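Local coordinates for N-alpha-acetyltransferase 35, NatC auxiliary subunit (PDB 6YGA), which serves as the auxiliary subunit of the NatC N-terminal acetyltransferase, which acetylates the N-terminal Met of the L-A virus Gag protein, at residues A465-W470 against L583-R588. Residues are numbered along the deposited sequence; the frame is centred on the assembly and turned at random. Where two conformers were deposited one is given.
With EDO (1,2-ethanediol), chain C.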
ATOM      1  N   ALA B 465      -3.413 -15.450  18.418  1.00 36.42           N
ATOM      2  CA  ALA B 465      -2.163 -16.069  17.984  1.00 36.93           C
ATOM      3  C   ALA B 465      -2.289 -17.583  17.891  1.00 35.44           C
ATOM      4  O   ALA B 465      -1.749 -18.199  16.965  1.00 34.52           O
ATOM      5  CB  ALA B 465      -1.024 -15.683  18.929  1.00 36.73           C
ATOM      6  N   TYR B 466      -2.992 -18.202  18.841  1.00 34.50           N
ATOM      7  CA  TYR B 466      -3.165 -19.649  18.791  1.00 35.04           C
ATOM      8  C   TYR B 466      -3.952 -20.073  17.556  1.00 38.76           C
ATOM      9  O   TYR B 466      -3.584 -21.043  16.886  1.00 40.04           O
ATOM     10  CB  TYR B 466      -3.863 -20.150  20.054  1.00 37.46           C
ATOM     11  CG  TYR B 466      -4.604 -21.443  19.821  1.00 39.73           C
ATOM     12  CD1 TYR B 466      -3.923 -22.648  19.729  1.00 42.45           C
ATOM     13  CD2 TYR B 466      -5.985 -21.456  19.673  1.00 40.95           C
ATOM     14  CE1 TYR B 466      -4.596 -23.832  19.503  1.00 45.58           C
ATOM     15  CE2 TYR B 466      -6.669 -22.631  19.445  1.00 44.54           C
ATOM     16  CZ  TYR B 466      -5.971 -23.817  19.363  1.00 46.24           C
ATOM     17  OH  TYR B 466      -6.654 -24.988  19.139  1.00 48.15           O
ATOM     18  N   SER B 467      -5.041 -19.367  17.245  1.00 41.13           N
ATOM     19  CA  SER B 467      -5.897 -19.783  16.138  1.00 39.39           C
ATOM     20  C   SER B 467      -5.122 -19.821  14.828  1.00 39.08           C
ATOM     21  O   SER B 467      -5.197 -20.801  14.077  1.00 39.11           O
ATOM     22  CB  SER B 467      -7.103 -18.853  16.023  1.00 39.74           C
ATOM     23  OG  SER B 467      -8.010 -19.065  17.087  1.00 45.61           O
HETATM   24  N   MSE B 468      -4.360 -18.768  14.542  1.00 37.10           N
HETATM   25  CA  MSE B 468      -3.624 -18.672  13.284  0.54 38.30           C
HETATM   26  C   MSE B 468      -2.429 -19.625  13.232  1.00 37.33           C
HETATM   27  O   MSE B 468      -2.221 -20.318  12.237  1.00 35.46           O
HETATM   28  CB  MSE B 468      -3.152 -17.239  13.056  0.54 40.89           C
HETATM   29  CG  MSE B 468      -4.285 -16.232  12.911  0.54 43.44           C
HETATM   30 SE   MSE B 468      -5.612 -16.779  11.584  0.54 47.91          SE
HETATM   31  CE  MSE B 468      -4.440 -17.019  10.045  0.54 46.09           C
ATOM     32  N   PHE B 469      -1.643 -19.661  14.309  1.00 36.40           N
ATOM     33  CA  PHE B 469      -0.473 -20.531  14.319  1.00 35.59           C
ATOM     34  C   PHE B 469      -0.873 -21.999  14.255  1.00 37.14           C
ATOM     35  O   PHE B 469      -0.210 -22.795  13.583  1.00 37.61           O
ATOM     36  CB  PHE B 469       0.388 -20.248  15.549  1.00 34.67           C
ATOM     37  CG  PHE B 469       1.342 -19.104  15.365  1.00 34.08           C
ATOM     38  CD1 PHE B 469       2.109 -19.000  14.214  1.00 31.87           C
ATOM     39  CD2 PHE B 469       1.456 -18.121  16.331  1.00 35.46           C
ATOM     40  CE1 PHE B 469       2.986 -17.943  14.041  1.00 33.07           C
ATOM     41  CE2 PHE B 469       2.331 -17.067  16.168  1.00 35.88           C
ATOM     42  CZ  PHE B 469       3.094 -16.974  15.020  1.00 34.83           C
ATOM     43  N   TRP B 470      -1.959 -22.380  14.928  1.00 35.89           N
ATOM     44  CA  TRP B 470      -2.380 -23.773  14.846  1.00 36.40           C
ATOM     45  C   TRP B 470      -2.994 -24.080  13.489  1.00 37.52           C
ATOM     46  O   TRP B 470      -2.836 -25.192  12.969  1.00 37.72           O
ATOM     47  CB  TRP B 470      -3.363 -24.117  15.961  1.00 39.04           C
ATOM     48  CG  TRP B 470      -3.795 -25.546  15.881  1.00 42.27           C
ATOM     49  CD1 TRP B 470      -3.116 -26.633  16.346  1.00 43.83           C
ATOM     50  CD2 TRP B 470      -4.989 -26.049  15.269  1.00 44.73           C
ATOM     51  NE1 TRP B 470      -3.816 -27.782  16.069  1.00 46.88           N
ATOM     52  CE2 TRP B 470      -4.971 -27.450  15.409  1.00 45.81           C
ATOM     53  CE3 TRP B 470      -6.072 -25.450  14.619  1.00 46.33           C
ATOM     54  CZ2 TRP B 470      -5.996 -28.261  14.930  1.00 48.42           C
ATOM     55  CZ3 TRP B 470      -7.087 -26.256  14.143  1.00 46.88           C
ATOM     56  CH2 TRP B 470      -7.042 -27.646  14.301  1.00 48.70           C
ATOM     57  N   LEU B 583     -18.773 -15.526  16.127  1.00 38.92           N
ATOM     58  CA  LEU B 583     -18.818 -14.637  14.970  1.00 41.50           C
ATOM     59  C   LEU B 583     -17.447 -14.045  14.679  1.00 39.18           C
ATOM     60  O   LEU B 583     -17.051 -13.917  13.514  1.00 38.34           O
ATOM     61  CB  LEU B 583     -19.842 -13.525  15.198  1.00 44.75           C
ATOM     62  CG  LEU B 583     -21.312 -13.946  15.254  1.00 49.96           C
ATOM     63  CD1 LEU B 583     -22.209 -12.757  15.577  1.00 51.82           C
ATOM     64  CD2 LEU B 583     -21.729 -14.593  13.941  1.00 50.25           C
ATOM     65  N   ILE B 584     -16.702 -13.685  15.725  1.00 39.44           N
ATOM     66  CA  ILE B 584     -15.379 -13.101  15.533  1.00 40.06           C
ATOM     67  C   ILE B 584     -14.413 -14.138  14.979  1.00 38.19           C
ATOM     68  O   ILE B 584     -13.587 -13.834  14.108  1.00 39.55           O
ATOM     69  CB  ILE B 584     -14.874 -12.489  16.853  1.00 42.58           C
ATOM     70  CG1 ILE B 584     -15.736 -11.288  17.243  1.00 44.56           C
ATOM     71  CG2 ILE B 584     -13.419 -12.071  16.738  1.00 41.09           C
ATOM     72  CD1 ILE B 584     -15.434 -10.753  18.617  1.00 47.28           C
ATOM     73  N   HIS B 585     -14.505 -15.380  15.461  1.00 37.64           N
ATOM     74  CA  HIS B 585     -13.668 -16.447  14.921  1.00 37.10           C
ATOM     75  C   HIS B 585     -13.968 -16.702  13.448  1.00 37.67           C
ATOM     76  O   HIS B 585     -13.046 -16.876  12.644  1.00 40.82           O
ATOM     77  CB  HIS B 585     -13.861 -17.731  15.725  1.00 39.99           C
ATOM     78  CG  HIS B 585     -13.263 -18.937  15.072  1.00 42.48           C
ATOM     79  ND1 HIS B 585     -11.955 -19.320  15.272  1.00 43.60           N
ATOM     80  CD2 HIS B 585     -13.787 -19.829  14.199  1.00 43.48           C
ATOM     81  CE1 HIS B 585     -11.703 -20.406  14.562  1.00 42.68           C
ATOM     82  NE2 HIS B 585     -12.797 -20.733  13.900  1.00 43.86           N
ATOM     83  N   ASN B 586     -15.250 -16.738  13.075  1.00 36.01           N
ATOM     84  CA  ASN B 586     -15.599 -17.028  11.687  1.00 40.27           C
ATOM     85  C   ASN B 586     -15.161 -15.905  10.759  1.00 41.65           C
ATOM     86  O   ASN B 586     -14.738 -16.158   9.624  1.00 43.58           O
ATOM     87  CB  ASN B 586     -17.102 -17.269  11.553  1.00 41.64           C
ATOM     88  CG  ASN B 586     -17.547 -18.540  12.238  1.00 43.63           C
ATOM     89  OD1 ASN B 586     -16.741 -19.434  12.496  1.00 42.62           O
ATOM     90  ND2 ASN B 586     -18.838 -18.631  12.532  1.00 45.97           N
ATOM     91  N   LEU B 587     -15.262 -14.658  11.220  1.00 41.91           N
ATOM     92  CA  LEU B 587     -14.825 -13.527  10.410  1.00 39.56           C
ATOM     93  C   LEU B 587     -13.333 -13.605  10.113  1.00 38.76           C
ATOM     94  O   LEU B 587     -12.897 -13.275   9.003  1.00 37.27           O
ATOM     95  CB  LEU B 587     -15.160 -12.220  11.125  1.00 37.70           C
ATOM     96  CG  LEU B 587     -14.708 -10.934  10.431  1.00 40.54           C
ATOM     97  CD1 LEU B 587     -15.487 -10.721   9.140  1.00 39.73           C
ATOM     98  CD2 LEU B 587     -14.850  -9.732  11.357  1.00 41.95           C
ATOM     99  N   ARG B 588     -12.533 -14.030  11.096  1.00 36.50           N
ATOM    100  CA  ARG B 588     -11.088 -14.089  10.897  1.00 36.23           C
ATOM    101  C   ARG B 588     -10.721 -15.110   9.829  1.00 39.34           C
ATOM    102  O   ARG B 588      -9.805 -14.884   9.030  1.00 40.94           O
ATOM    103  CB  ARG B 588     -10.390 -14.407  12.225  1.00 33.51           C
ATOM    104  CG  ARG B 588      -8.932 -14.836  12.095  1.00 34.98           C
ATOM    105  CD  ARG B 588      -8.072 -13.731  11.515  1.00 37.18           C
ATOM    106  NE  ARG B 588      -8.000 -12.575  12.403  1.00 40.12           N
ATOM    107  CZ  ARG B 588      -7.787 -11.331  11.988  1.00 38.48           C
ATOM    108  NH1 ARG B 588      -7.633 -11.083  10.693  1.00 33.71           N
ATOM    109  NH2 ARG B 588      -7.734 -10.337  12.863  1.00 41.38           N
TER
HETATM  110  C1  EDO C 823      -8.417 -12.421   7.454  1.00 68.72           C
HETATM  111  O1  EDO C 823      -7.384 -12.688   8.408  1.00 66.40           O
HETATM  112  C2  EDO C 823      -7.944 -11.377   6.447  1.00 70.16           C
HETATM  113  O2  EDO C 823      -7.716 -10.128   7.109  1.00 70.04           O
HETATM  114  O   HOH W   1     -10.312 -17.487  16.540  1.00 43.96           O
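S467 and H585 meet through a water. It is hydrogen-bonded to S467 OG at 2.8 Å and to H585 ND1 at 2.8 Å. It sits in the plane of the imidazole, at the ring edge. The two side-chain atoms themselves, S467 OG and H585 ND1, are 4.3 Å apart and make no direct bond. The second touch is nonpolar. The selenium of M468, a selenomethionine, rests against the R588 aliphatic chain, with SE 3.9 Å from R588 CG. The two side chains cross at about a right angle. M468 bends at chi2 and chi3 (-51° and -56°), which brings its selenium round to the arginine. R588 bends at the same two torsions, which turns its guanidinium away, and only CG and CD touch the selenium.

Two protein groups hold that guanidinium: NE forms a salt bridge with E464, just before helix 465-506, and NH2 donates to the carbonyl of R137 of the N-alpha-acetyltransferase 30 chain. NH1 adds a bond to O1 of an ethanediol, probably from the crystallisation liquor (N-H...O angle 156°). F606 and Y603 meet the H585 ring edge-to-face, and F606 O also accepts from Y466 OH, tying both helices together.

Both helices lie in the NAA35-like, TPR-repeat family region. No direct hydrogen bond joins the segments, so their polar link depends on the water, while R588 also reaches N-alpha-acetyltransferase 30.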